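Local coordinates for DNA mismatch repair protein MutL (Aquifex aeolicus, PDB 6LZI), which binds and probably hydrolyses ATP through its N-terminal ATPase region, as part of the machinery that repairs mismatched DNA, at residues S99-R104 and V137-L142; I218-F223 and L263-P268; E110-E115 and T126-M131; A32-V37 and K50-G55. All coordinates share one frame; numbering follows the deposited sequence.

How the contacts relate
Contacts 1, 3 and 4 all belong to the eight-stranded sheet of the Bergerat ATP-binding fold, while contact 2 lies in a separate five-stranded sheet, its centre about 37 Å from that of contact 1. Contact 4 borders the nucleotide directly, since Asp51 accepts a hydrogen bond from the adenine amino group of ADP; contact 1 comes near it through the side chain of Leu103, about 5 Å away. Contact 3 joins the open end of the hairpin at the sheet's edge and meets contact 1 in a salt bridge, Arg104 NE to Glu115 OE1 at 2.9 Å. Contacts 1 and 4, with centres about 17 Å apart, do not touch, although strands 134-140 and 46-51 are neighbours.

Contact 1 (S99-R104 and V137-L142); sequences SKFKLR and VEVRDL
Glu138 and Lys102 exchange two backbone hydrogen bonds across an antiparallel strand pair within the sheet of the Bergerat ATP-binding fold. Lys102 N reaches Glu138 O at 2.8 Å, and Glu138 N returns the bond to Lys102 O; Lys100 and Arg140 repeat the exchange one hydrogen-bonded pair along. Water 1 donates a further bond to Lys100 O and a weak one to Glu138 O. On the apolar side, Phe101 sets CE2 3.6 Å from Val137 CG1 and CD2 near Val139 CG2, while helices 91-96 and 16-29 pack against this layer. Ser99 OG points elsewhere, to Ile95 O, yet Ser99 CB and Val139 CG1 are tightly packed at 3.5 Å.

At one end of the polar face the Glu138 carboxylate gathers partners. Arg104, its chain turned at chi3 (67°), brings NH1 to Glu138 OE2 at 2.9 Å; the oxygen lies in the guanidinium plane but is itself met from above the carboxylate plane. The same NH1 also serves Glu136, and NE pairs with Glu115, so three carboxylates share this one guanidinium. The other oxygen, Glu138 OE1, accepts from water 2 at 2.8 Å, and that water in turn accepts from Lys102 NZ and, weakly, from Arg104 NH2.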
loop_
_atom_site.group_PDB
_atom_site.type_symbol
_atom_site.label_atom_id
_atom_site.label_comp_id
_atom_site.label_asym_id
_atom_site.label_seq_id
_atom_site.Cartn_x
_atom_site.Cartn_y
_atom_site.Cartn_z
ATOM N N SER A 99 17.905 5.789 -7.468
ATOM C CA SER A 99 17.410 6.983 -6.835
ATOM C C SER A 99 18.494 7.578 -5.961
ATOM O O SER A 99 19.555 6.980 -5.726
ATOM C CB SER A 99 16.170 6.745 -5.933
ATOM O OG SER A 99 16.468 5.899 -4.839
ATOM N N LYS A 100 18.169 8.748 -5.483
ATOM C CA LYS A 100 18.833 9.447 -4.374
ATOM C C LYS A 100 18.043 9.115 -3.110
ATOM O O LYS A 100 16.941 9.631 -2.885
ATOM C CB LYS A 100 18.889 10.951 -4.627
ATOM C CG LYS A 100 19.821 11.476 -5.802
ATOM C CD LYS A 100 19.371 12.868 -6.280
ATOM C CE LYS A 100 20.395 13.618 -7.155
ATOM N NZ LYS A 100 21.233 12.687 -7.941
ATOM N N PHE A 101 18.619 8.257 -2.300
ATOM C CA PHE A 101 17.890 7.420 -1.359
ATOM C C PHE A 101 18.328 7.767 0.049
ATOM O O PHE A 101 19.525 7.729 0.353
ATOM C CB PHE A 101 18.199 5.937 -1.688
ATOM C CG PHE A 101 17.592 4.948 -0.732
ATOM C CD1 PHE A 101 18.311 4.530 0.383
ATOM C CD2 PHE A 101 16.377 4.297 -1.039
ATOM C CE1 PHE A 101 17.740 3.587 1.257
ATOM C CE2 PHE A 101 15.826 3.371 -0.153
ATOM C CZ PHE A 101 16.497 3.006 0.953
ATOM N N LYS A 102 17.380 8.073 0.937
ATOM C CA LYS A 102 17.741 8.104 2.344
ATOM C C LYS A 102 16.885 7.117 3.126
ATOM O O LYS A 102 15.699 6.999 2.889
ATOM C CB LYS A 102 17.560 9.511 2.957
ATOM C CG LYS A 102 18.601 10.521 2.550
ATOM C CD LYS A 102 18.478 11.795 3.346
ATOM C CE LYS A 102 19.353 12.900 2.721
ATOM N NZ LYS A 102 18.760 14.226 3.082
ATOM N N LEU A 103 17.462 6.448 4.088
ATOM C CA LEU A 103 16.625 5.683 5.016
ATOM C C LEU A 103 17.042 6.052 6.425
ATOM O O LEU A 103 18.213 5.979 6.744
ATOM C CB LEU A 103 16.804 4.192 4.832
ATOM C CG LEU A 103 16.108 3.184 5.808
ATOM C CD1 LEU A 103 15.689 1.838 5.089
ATOM C CD2 LEU A 103 16.948 2.813 6.963
ATOM N N ARG A 104 16.106 6.480 7.253
ATOM C CA ARG A 104 16.413 6.694 8.654
ATOM C C ARG A 104 15.535 5.763 9.488
ATOM O O ARG A 104 14.384 5.514 9.139
ATOM C CB ARG A 104 16.220 8.185 9.065
ATOM C CG ARG A 104 14.772 8.734 8.988
ATOM C CD ARG A 104 14.818 10.237 9.400
ATOM N NE ARG A 104 15.567 10.971 8.362
ATOM C CZ ARG A 104 15.001 11.397 7.228
ATOM N NH1 ARG A 104 13.714 11.139 6.984
ATOM N NH2 ARG A 104 15.719 12.062 6.297
ATOM N N VAL A 137 11.682 6.369 4.870
ATOM C CA VAL A 137 12.482 6.190 3.665
ATOM C C VAL A 137 12.089 7.303 2.702
ATOM O O VAL A 137 10.885 7.591 2.517
ATOM C CB VAL A 137 12.211 4.784 3.066
ATOM C CG1 VAL A 137 13.117 4.555 1.827
ATOM C CG2 VAL A 137 12.515 3.769 4.132
ATOM N N GLU A 138 13.097 7.978 2.126
ATOM C CA GLU A 138 12.874 9.045 1.145
ATOM C C GLU A 138 13.577 8.613 -0.119
ATOM O O GLU A 138 14.778 8.366 -0.096
ATOM C CB GLU A 138 13.454 10.380 1.631
ATOM C CG GLU A 138 12.718 10.740 2.885
ATOM C CD GLU A 138 13.089 12.083 3.430
ATOM O OE1 GLU A 138 13.826 12.797 2.732
ATOM O OE2 GLU A 138 12.638 12.391 4.552
ATOM N N VAL A 139 12.816 8.524 -1.208
ATOM C CA VAL A 139 13.335 8.161 -2.529
ATOM C C VAL A 139 13.148 9.359 -3.467
ATOM O O VAL A 139 12.010 9.791 -3.717
ATOM C CB VAL A 139 12.582 6.921 -3.041
ATOM C CG1 VAL A 139 13.060 6.535 -4.399
ATOM C CG2 VAL A 139 12.821 5.820 -1.969
ATOM N N ARG A 140 14.261 9.982 -3.856
ATOM C CA ARG A 140 14.206 11.189 -4.667
ATOM C C ARG A 140 14.741 10.929 -6.055
ATOM O O ARG A 140 15.686 10.161 -6.203
ATOM C CB ARG A 140 15.025 12.327 -4.038
ATOM C CG ARG A 140 14.310 12.943 -2.807
ATOM C CD ARG A 140 15.070 14.176 -2.282
ATOM N NE ARG A 140 14.182 14.831 -1.319
ATOM C CZ ARG A 140 13.186 15.668 -1.650
ATOM N NH1 ARG A 140 12.939 15.991 -2.925
ATOM N NH2 ARG A 140 12.417 16.173 -0.704
ATOM N N ASP A 141 14.192 11.683 -7.015
ATOM C CA ASP A 141 14.693 11.752 -8.382
ATOM C C ASP A 141 14.820 10.363 -8.998
ATOM O O ASP A 141 15.882 9.976 -9.506
ATOM C CB ASP A 141 16.028 12.458 -8.405
ATOM C CG ASP A 141 15.887 13.930 -8.092
ATOM O OD1 ASP A 141 14.729 14.415 -7.997
ATOM O OD2 ASP A 141 16.932 14.598 -7.969
ATOM N N LEU A 142 13.699 9.641 -8.962
ATOM C CA LEU A 142 13.716 8.233 -9.335
ATOM C C LEU A 142 14.165 8.174 -10.778
ATOM O O LEU A 142 13.743 9.011 -11.597
ATOM C CB LEU A 142 12.325 7.633 -9.133
ATOM C CG LEU A 142 12.076 6.155 -9.492
ATOM C CD1 LEU A 142 12.953 5.326 -8.539
ATOM C CD2 LEU A 142 10.592 5.783 -9.404
HETATM O O HOH W 1 16.540 11.130 -0.616
HETATM O O HOH W 2 15.919 13.968 4.169
#

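Contact 2 (I218-F223 and L263-P268); sequences ITLRAF and LYAELP
Leu220 and Leu263 mesh on the buried side of the strand pair, where Leu220 CD2 rests against two neighbours at once, 3.8 Å from Ala265 CB and 3.9 Å from Leu263 CD1. Ala265, with only a methyl, lets that branch lie close over it, and Ala222 CB fills in more loosely beside the same Leu263 methyl. Leu294, Val295 and Leu298 of helix 292-298 pack over this face. The strands, 219-223 and 263-266, run antiparallel within the five-stranded sheet of the second domain, consistent with the ribosomal S5-like fold that follows the ATPase domain in MutL proteins; paired bonds at Thr219 with Glu266 and at Arg221 with Tyr264 fix their register.

On the other face the rings of Phe223 and Tyr264 meet rim to rim, planes 84° apart, with Phe223 CE1 3.7 Å from Tyr264 CE1 and neither ring over the other's face. Tyr264 CG stands beside its backbone N (chi1 -62°), which lays the ring edge along Arg221 O, with CD1 3.6 Å from that oxygen. Its hydroxyl bonds to Leu172 O. At the far end Ile218 and Leu267 lie side by side, pointing the same way, and Ile218 CD1 comes 3.6 Å from Leu267 CD2.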
loop_
_atom_site.group_PDB
_atom_site.type_symbol
_atom_site.label_atom_id
_atom_site.label_comp_id
_atom_site.label_asym_id
_atom_site.label_seq_id
_atom_site.Cartn_x
_atom_site.Cartn_y
_atom_site.Cartn_z
ATOM N N ILE A 218 -13.923 -23.106 2.427
ATOM C CA ILE A 218 -13.944 -21.958 1.526
ATOM C C ILE A 218 -14.806 -20.879 2.158
ATOM O O ILE A 218 -15.961 -21.139 2.507
ATOM C CB ILE A 218 -14.505 -22.357 0.151
ATOM C CG1 ILE A 218 -14.995 -21.121 -0.604
ATOM C CG2 ILE A 218 -15.642 -23.382 0.322
ATOM C CD1 ILE A 218 -13.940 -20.087 -0.882
ATOM N N THR A 219 -14.263 -19.664 2.296
ATOM C CA THR A 219 -15.001 -18.599 2.968
ATOM C C THR A 219 -15.009 -17.322 2.134
ATOM O O THR A 219 -13.964 -16.895 1.626
ATOM C CB THR A 219 -14.417 -18.354 4.363
ATOM O OG1 THR A 219 -14.420 -19.601 5.081
ATOM C CG2 THR A 219 -15.265 -17.356 5.133
ATOM N N LEU A 220 -16.201 -16.724 1.998
ATOM C CA LEU A 220 -16.412 -15.482 1.260
ATOM C C LEU A 220 -17.089 -14.465 2.169
ATOM O O LEU A 220 -18.025 -14.801 2.902
ATOM C CB LEU A 220 -17.290 -15.718 0.022
ATOM C CG LEU A 220 -16.835 -16.755 -0.982
ATOM C CD1 LEU A 220 -17.985 -17.043 -1.975
ATOM C CD2 LEU A 220 -15.567 -16.325 -1.707
ATOM N N ARG A 221 -16.585 -13.244 2.139
ATOM C CA ARG A 221 -17.182 -12.100 2.802
ATOM C C ARG A 221 -17.129 -10.963 1.786
ATOM O O ARG A 221 -16.031 -10.572 1.349
ATOM C CB ARG A 221 -16.394 -11.754 4.075
ATOM C CG ARG A 221 -16.993 -10.694 4.990
ATOM C CD ARG A 221 -16.023 -10.380 6.127
ATOM N NE ARG A 221 -16.666 -9.554 7.125
ATOM C CZ ARG A 221 -16.075 -9.069 8.210
ATOM N NH1 ARG A 221 -14.785 -9.319 8.463
ATOM N NH2 ARG A 221 -16.796 -8.320 9.034
ATOM N N ALA A 222 -18.296 -10.439 1.399
ATOM C CA ALA A 222 -18.318 -9.280 0.519
ATOM C C ALA A 222 -19.029 -8.091 1.153
ATOM O O ALA A 222 -19.841 -8.230 2.087
ATOM C CB ALA A 222 -18.978 -9.594 -0.828
ATOM N N PHE A 223 -18.743 -6.921 0.592
ATOM C CA PHE A 223 -19.452 -5.687 0.918
ATOM C C PHE A 223 -19.933 -5.126 -0.395
ATOM O O PHE A 223 -19.100 -4.900 -1.282
ATOM C CB PHE A 223 -18.526 -4.678 1.632
ATOM C CG PHE A 223 -17.919 -5.260 2.886
ATOM C CD1 PHE A 223 -16.767 -6.062 2.806
ATOM C CD2 PHE A 223 -18.560 -5.114 4.104
ATOM C CE1 PHE A 223 -16.233 -6.676 3.977
ATOM C CE2 PHE A 223 -18.069 -5.708 5.234
ATOM C CZ PHE A 223 -16.898 -6.511 5.176
ATOM N N LEU A 263 -14.786 -8.167 -2.403
ATOM C CA LEU A 263 -14.860 -9.573 -2.058
ATOM C C LEU A 263 -13.574 -10.013 -1.376
ATOM O O LEU A 263 -12.487 -9.920 -1.955
ATOM C CB LEU A 263 -15.111 -10.426 -3.301
ATOM C CG LEU A 263 -15.035 -11.948 -3.129
ATOM C CD1 LEU A 263 -16.204 -12.476 -2.301
ATOM C CD2 LEU A 263 -15.001 -12.621 -4.489
ATOM N N TYR A 264 -13.714 -10.510 -0.156
ATOM C CA TYR A 264 -12.622 -11.129 0.592
ATOM C C TYR A 264 -12.824 -12.631 0.560
ATOM O O TYR A 264 -13.760 -13.150 1.174
ATOM C CB TYR A 264 -12.600 -10.627 2.036
ATOM C CG TYR A 264 -12.353 -9.140 2.110
ATOM C CD1 TYR A 264 -13.416 -8.216 1.977
ATOM C CD2 TYR A 264 -11.067 -8.676 2.287
ATOM C CE1 TYR A 264 -13.125 -6.833 2.052
ATOM C CE2 TYR A 264 -10.784 -7.293 2.334
ATOM C CZ TYR A 264 -11.853 -6.405 2.238
ATOM O OH TYR A 264 -11.612 -5.046 2.258
ATOM N N ALA A 265 -11.960 -13.323 -0.173
ATOM C CA ALA A 265 -12.013 -14.768 -0.289
ATOM C C ALA A 265 -10.866 -15.369 0.513
ATOM O O ALA A 265 -9.735 -14.872 0.465
ATOM C CB ALA A 265 -11.915 -15.201 -1.753
ATOM N N GLU A 266 -11.172 -16.435 1.241
ATOM C CA GLU A 266 -10.206 -17.222 1.991
ATOM C C GLU A 266 -10.282 -18.649 1.476
ATOM O O GLU A 266 -11.339 -19.284 1.560
ATOM C CB GLU A 266 -10.509 -17.170 3.486
ATOM C CG GLU A 266 -9.294 -17.340 4.397
ATOM C CD GLU A 266 -9.663 -18.085 5.660
ATOM O OE1 GLU A 266 -10.175 -19.223 5.550
ATOM O OE2 GLU A 266 -9.493 -17.516 6.761
ATOM N N LEU A 267 -9.176 -19.144 0.938
ATOM C CA LEU A 267 -9.105 -20.471 0.355
ATOM C C LEU A 267 -7.848 -21.178 0.839
ATOM O O LEU A 267 -6.826 -20.525 1.102
ATOM C CB LEU A 267 -9.100 -20.402 -1.179
ATOM C CG LEU A 267 -10.456 -20.098 -1.818
ATOM C CD1 LEU A 267 -10.363 -18.950 -2.821
ATOM C CD2 LEU A 267 -11.027 -21.358 -2.472
ATOM N N PRO A 268 -7.905 -22.509 1.000
ATOM C CA PRO A 268 -6.683 -23.254 1.304
ATOM C C PRO A 268 -5.752 -23.243 0.102
ATOM O O PRO A 268 -6.211 -23.189 -1.050
ATOM C CB PRO A 268 -7.200 -24.674 1.608
ATOM C CG PRO A 268 -8.495 -24.771 0.891
ATOM C CD PRO A 268 -9.085 -23.388 0.894
#

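Contact 3 (E110-E115 and T126-M131); sequences EKEGKE and TRRVGM
Gly113 and Val129 form a hydrogen-bonded pair between antiparallel strands whose short axes run at 152° to each other. Its two bonds differ in shape: Gly113 N approaches Val129 O almost in line with the carbonyl bond, whereas Val129 N reaches Gly113 O at 2.9 Å from above the carbonyl plane. Glu115 and Arg127 form the second such pair. Gly113 has no side chain, and a beta carbon there would collide with Met131 SD; instead Met131 CG packs 3.9 Å from Gly113 CA. Val129 CG1 meets Glu115 CB at 3.7 Å, the two side chains crossing at about a right angle.

The strands are the two arms of the beta hairpin 113-119 and 122-129, at the edge of the eight-stranded sheet. Glu112 and Arg128 clasp with planes only 20° apart, nearly coplanar; a bend in Arg128 at chi3 (52°) turns NE and NH2 side-on to Glu112. Arg128 NE takes the syn lone pair of Glu112 OE2 at 2.8 Å, while Arg128 NH2 reaches Glu112 OE1 at 2.9 Å, somewhat out of both planes. A glutamine at Glu112 would probably leave the Arg128 charge without its mate and weaken the two-nitrogen grip. Water 3 bridges the backbone, donating to Lys111 O and accepting from Met131 N.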
loop_
_atom_site.group_PDB
_atom_site.type_symbol
_atom_site.label_atom_id
_atom_site.label_comp_id
_atom_site.label_asym_id
_atom_site.label_seq_id
_atom_site.Cartn_x
_atom_site.Cartn_y
_atom_site.Cartn_z
ATOM N N GLU A 110 16.288 1.553 21.069
ATOM C CA GLU A 110 17.324 2.573 21.015
ATOM C C GLU A 110 16.739 3.956 21.247
ATOM O O GLU A 110 15.584 4.217 20.911
ATOM C CB GLU A 110 18.027 2.540 19.663
ATOM C CG GLU A 110 18.787 1.272 19.425
ATOM C CD GLU A 110 20.034 1.178 20.278
ATOM O OE1 GLU A 110 20.819 0.230 20.065
ATOM O OE2 GLU A 110 20.250 2.053 21.149
ATOM N N LYS A 111 17.553 4.849 21.820
ATOM C CA LYS A 111 17.077 6.216 22.036
ATOM C C LYS A 111 17.206 7.068 20.780
ATOM O O LYS A 111 16.405 7.998 20.576
ATOM C CB LYS A 111 17.866 6.879 23.182
ATOM C CG LYS A 111 17.736 6.187 24.531
ATOM C CD LYS A 111 18.442 6.992 25.613
ATOM C CE LYS A 111 18.518 6.241 26.947
ATOM N NZ LYS A 111 17.164 5.854 27.409
ATOM N N GLU A 112 18.163 6.727 19.914
ATOM C CA GLU A 112 18.511 7.501 18.724
ATOM C C GLU A 112 18.275 6.675 17.482
ATOM O O GLU A 112 18.389 5.439 17.504
ATOM C CB GLU A 112 20.001 7.901 18.660
ATOM C CG GLU A 112 20.591 8.532 19.825
ATOM C CD GLU A 112 21.880 9.250 19.422
ATOM O OE1 GLU A 112 22.182 10.285 20.041
ATOM O OE2 GLU A 112 22.579 8.803 18.478
ATOM N N GLY A 113 18.016 7.373 16.383
ATOM C CA GLY A 113 17.958 6.737 15.097
ATOM C C GLY A 113 19.278 6.871 14.357
ATOM O O GLY A 113 20.199 7.575 14.772
ATOM N N LYS A 114 19.339 6.173 13.219
ATOM C CA LYS A 114 20.467 6.232 12.316
ATOM C C LYS A 114 19.958 6.407 10.889
ATOM O O LYS A 114 18.945 5.810 10.477
ATOM C CB LYS A 114 21.343 4.948 12.483
ATOM C CG LYS A 114 22.394 4.757 11.388
ATOM C CD LYS A 114 23.394 3.678 11.689
ATOM C CE LYS A 114 23.837 3.693 13.139
ATOM N NZ LYS A 114 24.577 4.898 13.674
ATOM N N GLU A 115 20.711 7.134 10.095
ATOM C CA GLU A 115 20.281 7.462 8.738
ATOM C C GLU A 115 21.380 7.076 7.752
ATOM O O GLU A 115 22.545 7.343 7.998
ATOM C CB GLU A 115 19.983 8.955 8.648
ATOM C CG GLU A 115 19.747 9.347 7.201
ATOM C CD GLU A 115 19.402 10.769 7.048
ATOM O OE1 GLU A 115 18.416 11.185 7.638
ATOM O OE2 GLU A 115 20.139 11.481 6.349
ATOM N N THR A 126 26.510 7.824 6.648
ATOM C CA THR A 126 25.499 7.562 7.651
ATOM C C THR A 126 25.622 8.613 8.725
ATOM O O THR A 126 26.665 9.262 8.889
ATOM C CB THR A 126 25.627 6.203 8.336
ATOM O OG1 THR A 126 26.714 6.255 9.273
ATOM C CG2 THR A 126 25.901 5.123 7.311
ATOM N N ARG A 127 24.562 8.706 9.505
ATOM C CA ARG A 127 24.475 9.770 10.491
ATOM C C ARG A 127 23.595 9.298 11.636
ATOM O O ARG A 127 22.618 8.585 11.420
ATOM C CB ARG A 127 23.872 11.032 9.878
ATOM C CG ARG A 127 24.821 11.857 8.970
ATOM C CD ARG A 127 24.013 12.758 8.058
ATOM N NE ARG A 127 23.967 12.222 6.702
ATOM C CZ ARG A 127 22.936 12.377 5.884
ATOM N NH1 ARG A 127 21.870 13.054 6.290
ATOM N NH2 ARG A 127 22.965 11.854 4.671
ATOM N N ARG A 128 23.910 9.791 12.844
ATOM C CA ARG A 128 22.977 9.653 13.968
ATOM C C ARG A 128 21.888 10.715 13.876
ATOM O O ARG A 128 22.165 11.862 13.540
ATOM C CB ARG A 128 23.734 9.797 15.288
ATOM C CG ARG A 128 24.851 8.775 15.449
ATOM C CD ARG A 128 25.861 9.168 16.571
ATOM N NE ARG A 128 25.199 9.477 17.848
ATOM C CZ ARG A 128 25.726 10.245 18.800
ATOM N NH1 ARG A 128 26.934 10.833 18.614
ATOM N NH2 ARG A 128 25.042 10.468 19.938
ATOM N N VAL A 129 20.645 10.340 14.135
ATOM C CA VAL A 129 19.538 11.290 13.946
ATOM C C VAL A 129 18.548 11.148 15.080
ATOM O O VAL A 129 18.310 10.037 15.573
ATOM C CB VAL A 129 18.829 11.141 12.576
ATOM C CG1 VAL A 129 19.811 11.415 11.425
ATOM C CG2 VAL A 129 18.215 9.740 12.420
ATOM N N GLY A 130 17.985 12.288 15.519
ATOM C CA GLY A 130 16.877 12.215 16.470
ATOM C C GLY A 130 15.547 12.013 15.752
ATOM O O GLY A 130 15.213 12.784 14.848
ATOM N N MET A 131 14.782 10.984 16.119
ATOM C CA MET A 131 13.530 10.681 15.431
ATOM C C MET A 131 12.667 9.862 16.361
ATOM O O MET A 131 13.175 9.319 17.336
ATOM C CB MET A 131 13.774 9.898 14.135
ATOM C CG MET A 131 14.650 8.709 14.336
ATOM S SD MET A 131 14.984 7.902 12.768
ATOM C CE MET A 131 13.443 7.305 12.159
HETATM O O HOH W 3 15.835 10.238 19.008
#

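Contact 4 (A32-V37 and K50-G55); sequences ATKVEV and KDNGTG. With ADP (adenosine-5'-diphosphate), chain H.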
loop_
_atom_site.group_PDB
_atom_site.type_symbol
_atom_site.label_atom_id
_atom_site.label_comp_id
_atom_site.label_asym_id
_atom_site.label_seq_id
_atom_site.Cartn_x
_atom_site.Cartn_y
_atom_site.Cartn_z
ATOM N N ALA A 32 3.887 -1.950 11.632
ATOM C CA ALA A 32 3.479 -0.556 11.826
ATOM C C ALA A 32 1.968 -0.465 12.022
ATOM O O ALA A 32 1.193 -1.225 11.422
ATOM C CB ALA A 32 3.912 0.256 10.607
ATOM N N THR A 33 1.516 0.417 12.922
ATOM C CA THR A 33 0.070 0.711 12.983
ATOM C C THR A 33 -0.290 2.067 12.355
ATOM O O THR A 33 -1.479 2.406 12.243
ATOM C CB THR A 33 -0.422 0.679 14.443
ATOM O OG1 THR A 33 0.293 1.654 15.182
ATOM C CG2 THR A 33 -0.201 -0.747 15.080
ATOM N N LYS A 34 0.705 2.847 11.928
ATOM C CA LYS A 34 0.475 4.102 11.237
ATOM C C LYS A 34 1.497 4.181 10.128
ATOM O O LYS A 34 2.697 4.031 10.406
ATOM C CB LYS A 34 0.646 5.271 12.223
ATOM C CG LYS A 34 -0.280 5.022 13.394
ATOM C CD LYS A 34 -1.000 6.271 13.858
ATOM C CE LYS A 34 -2.017 5.893 14.974
ATOM N NZ LYS A 34 -1.308 5.858 16.312
ATOM N N VAL A 35 1.003 4.262 8.887
ATOM C CA VAL A 35 1.833 4.380 7.703
ATOM C C VAL A 35 1.502 5.685 6.996
ATOM O O VAL A 35 0.344 5.931 6.632
ATOM C CB VAL A 35 1.575 3.189 6.778
ATOM C CG1 VAL A 35 2.382 3.388 5.462
ATOM C CG2 VAL A 35 1.949 1.841 7.479
ATOM N N GLU A 36 2.516 6.494 6.755
ATOM C CA GLU A 36 2.282 7.802 6.161
ATOM C C GLU A 36 3.054 7.817 4.862
ATOM O O GLU A 36 4.259 7.521 4.873
ATOM C CB GLU A 36 2.830 8.877 7.081
ATOM C CG GLU A 36 2.611 10.291 6.572
ATOM C CD GLU A 36 3.190 11.281 7.579
ATOM O OE1 GLU A 36 2.607 11.359 8.689
ATOM O OE2 GLU A 36 4.255 11.881 7.300
ATOM N N VAL A 37 2.366 8.156 3.759
ATOM C CA VAL A 37 3.003 8.257 2.462
ATOM C C VAL A 37 2.896 9.667 1.920
ATOM O O VAL A 37 1.821 10.287 1.952
ATOM C CB VAL A 37 2.320 7.309 1.468
ATOM C CG1 VAL A 37 3.042 7.327 0.100
ATOM C CG2 VAL A 37 2.253 5.842 2.041
ATOM N N LYS A 50 6.765 6.768 5.942
ATOM C CA LYS A 50 7.065 6.881 7.336
ATOM C C LYS A 50 6.172 5.864 8.019
ATOM O O LYS A 50 4.970 5.796 7.724
ATOM C CB LYS A 50 6.734 8.240 7.839
ATOM C CG LYS A 50 7.144 8.441 9.350
ATOM C CD LYS A 50 6.714 9.873 9.619
ATOM C CE LYS A 50 7.094 10.324 11.033
ATOM N NZ LYS A 50 6.152 9.613 11.914
ATOM N N ASP A 51 6.745 5.166 8.984
ATOM C CA ASP A 51 5.982 4.223 9.800
ATOM C C ASP A 51 6.452 4.259 11.251
ATOM O O ASP A 51 7.552 4.770 11.580
ATOM C CB ASP A 51 6.091 2.775 9.211
ATOM C CG ASP A 51 7.441 2.120 9.421
ATOM O OD1 ASP A 51 7.957 2.060 10.596
ATOM O OD2 ASP A 51 8.049 1.690 8.377
ATOM N N ASN A 52 5.583 3.724 12.133
ATOM C CA ASN A 52 5.852 3.627 13.555
ATOM C C ASN A 52 6.050 2.164 13.966
ATOM O O ASN A 52 5.668 1.777 15.068
ATOM C CB ASN A 52 4.701 4.266 14.360
ATOM C CG ASN A 52 3.392 3.471 14.216
ATOM O OD1 ASN A 52 3.281 2.581 13.350
ATOM N ND2 ASN A 52 2.408 3.734 15.098
ATOM N N GLY A 53 6.640 1.377 13.087
ATOM C CA GLY A 53 6.956 -0.005 13.381
ATOM C C GLY A 53 8.175 -0.140 14.268
ATOM O O GLY A 53 8.675 0.807 14.883
ATOM N N THR A 54 8.704 -1.345 14.274
ATOM C CA THR A 54 9.732 -1.669 15.248
ATOM C C THR A 54 11.079 -1.046 14.929
ATOM O O THR A 54 11.985 -1.113 15.756
ATOM C CB THR A 54 9.908 -3.200 15.318
ATOM O OG1 THR A 54 10.624 -3.627 14.152
ATOM C CG2 THR A 54 8.597 -3.839 15.275
ATOM N N GLY A 55 11.252 -0.516 13.708
ATOM C CA GLY A 55 12.533 0.017 13.303
ATOM C C GLY A 55 13.602 -1.056 13.077
ATOM O O GLY A 55 13.347 -2.264 13.020
HETATM P PB ADP H . 12.681 -7.943 2.316
HETATM O O1B ADP H . 11.625 -7.056 2.884
HETATM O O2B ADP H . 13.430 -8.739 3.417
HETATM O O3B ADP H . 12.132 -8.876 1.260
HETATM P PA ADP H . 13.787 -5.376 1.681
HETATM O O1A ADP H . 14.939 -4.943 0.822
HETATM O O2A ADP H . 12.466 -4.793 1.311
HETATM O O3A ADP H . 13.784 -7.032 1.607
HETATM O "O5'" ADP H . 14.015 -4.888 3.204
HETATM C "C5'" ADP H . 15.177 -5.514 3.751
HETATM C "C4'" ADP H . 15.062 -5.621 5.268
HETATM O "O4'" ADP H . 15.102 -4.330 5.823
HETATM C "C3'" ADP H . 13.798 -6.255 5.812
HETATM O "O3'" ADP H . 13.996 -7.689 5.951
HETATM C "C2'" ADP H . 13.687 -5.629 7.189
HETATM O "O2'" ADP H . 14.599 -6.424 8.015
HETATM C "C1'" ADP H . 14.322 -4.274 7.001
HETATM N N9 ADP H . 13.341 -3.218 6.782
HETATM C C8 ADP H . 13.048 -2.577 5.617
HETATM N N7 ADP H . 12.094 -1.628 5.809
HETATM C C5 ADP H . 11.779 -1.713 7.128
HETATM C C6 ADP H . 10.828 -0.979 7.969
HETATM N N6 ADP H . 10.029 -0.024 7.418
HETATM N N1 ADP H . 10.770 -1.319 9.286
HETATM C C2 ADP H . 11.588 -2.336 9.784
HETATM N N3 ADP H . 12.488 -3.022 9.081
HETATM C C4 ADP H . 12.606 -2.712 7.761
#
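Ala32 opens the first segment with CB against Asp51 CB at 3.6 Å. Thr33 and Lys34 then turn their backbone N-H groups to one side-chain oxygen, Asn52 OD1. Thr33 N lies 2.8 Å from Asn52 OD1, in the carbonyl plane and on a lone pair; Lys34 N, 3.0 Å from the same Asn52 OD1, stands above that plane. Asn52 ND2 in turn donates to Thr33 OG1 at 3.0 Å. Chi1 of 67° brings the Asn52 amide back over the first segment, and chi2 of -12° sets which way OD1 and ND2 face. A leucine here would probably leave the N-H groups of Thr33 and Lys34 without their shared acceptor and the Thr33 hydroxyl without its donor.

At Val35 the backbone passes into regular pairing opposite Asp51, and Glu36 trades bonds with Lys50, with Glu36 N 2.7 Å from Lys50 O. The Glu36 carboxylate pairs with Arg48.

Asp51 OD1 accepts from Gly53 N, an Asx turn, and Asp51 OD2 receives ADP N6 at 2.8 Å as well as the Ser27 hydroxyl. An aspartate reading the adenine amino group at the head of the DxGxG motif (Asp51, Gly53, Gly55) marks the nucleotide pocket of the Bergerat fold, as in gyrase B and Hsp90.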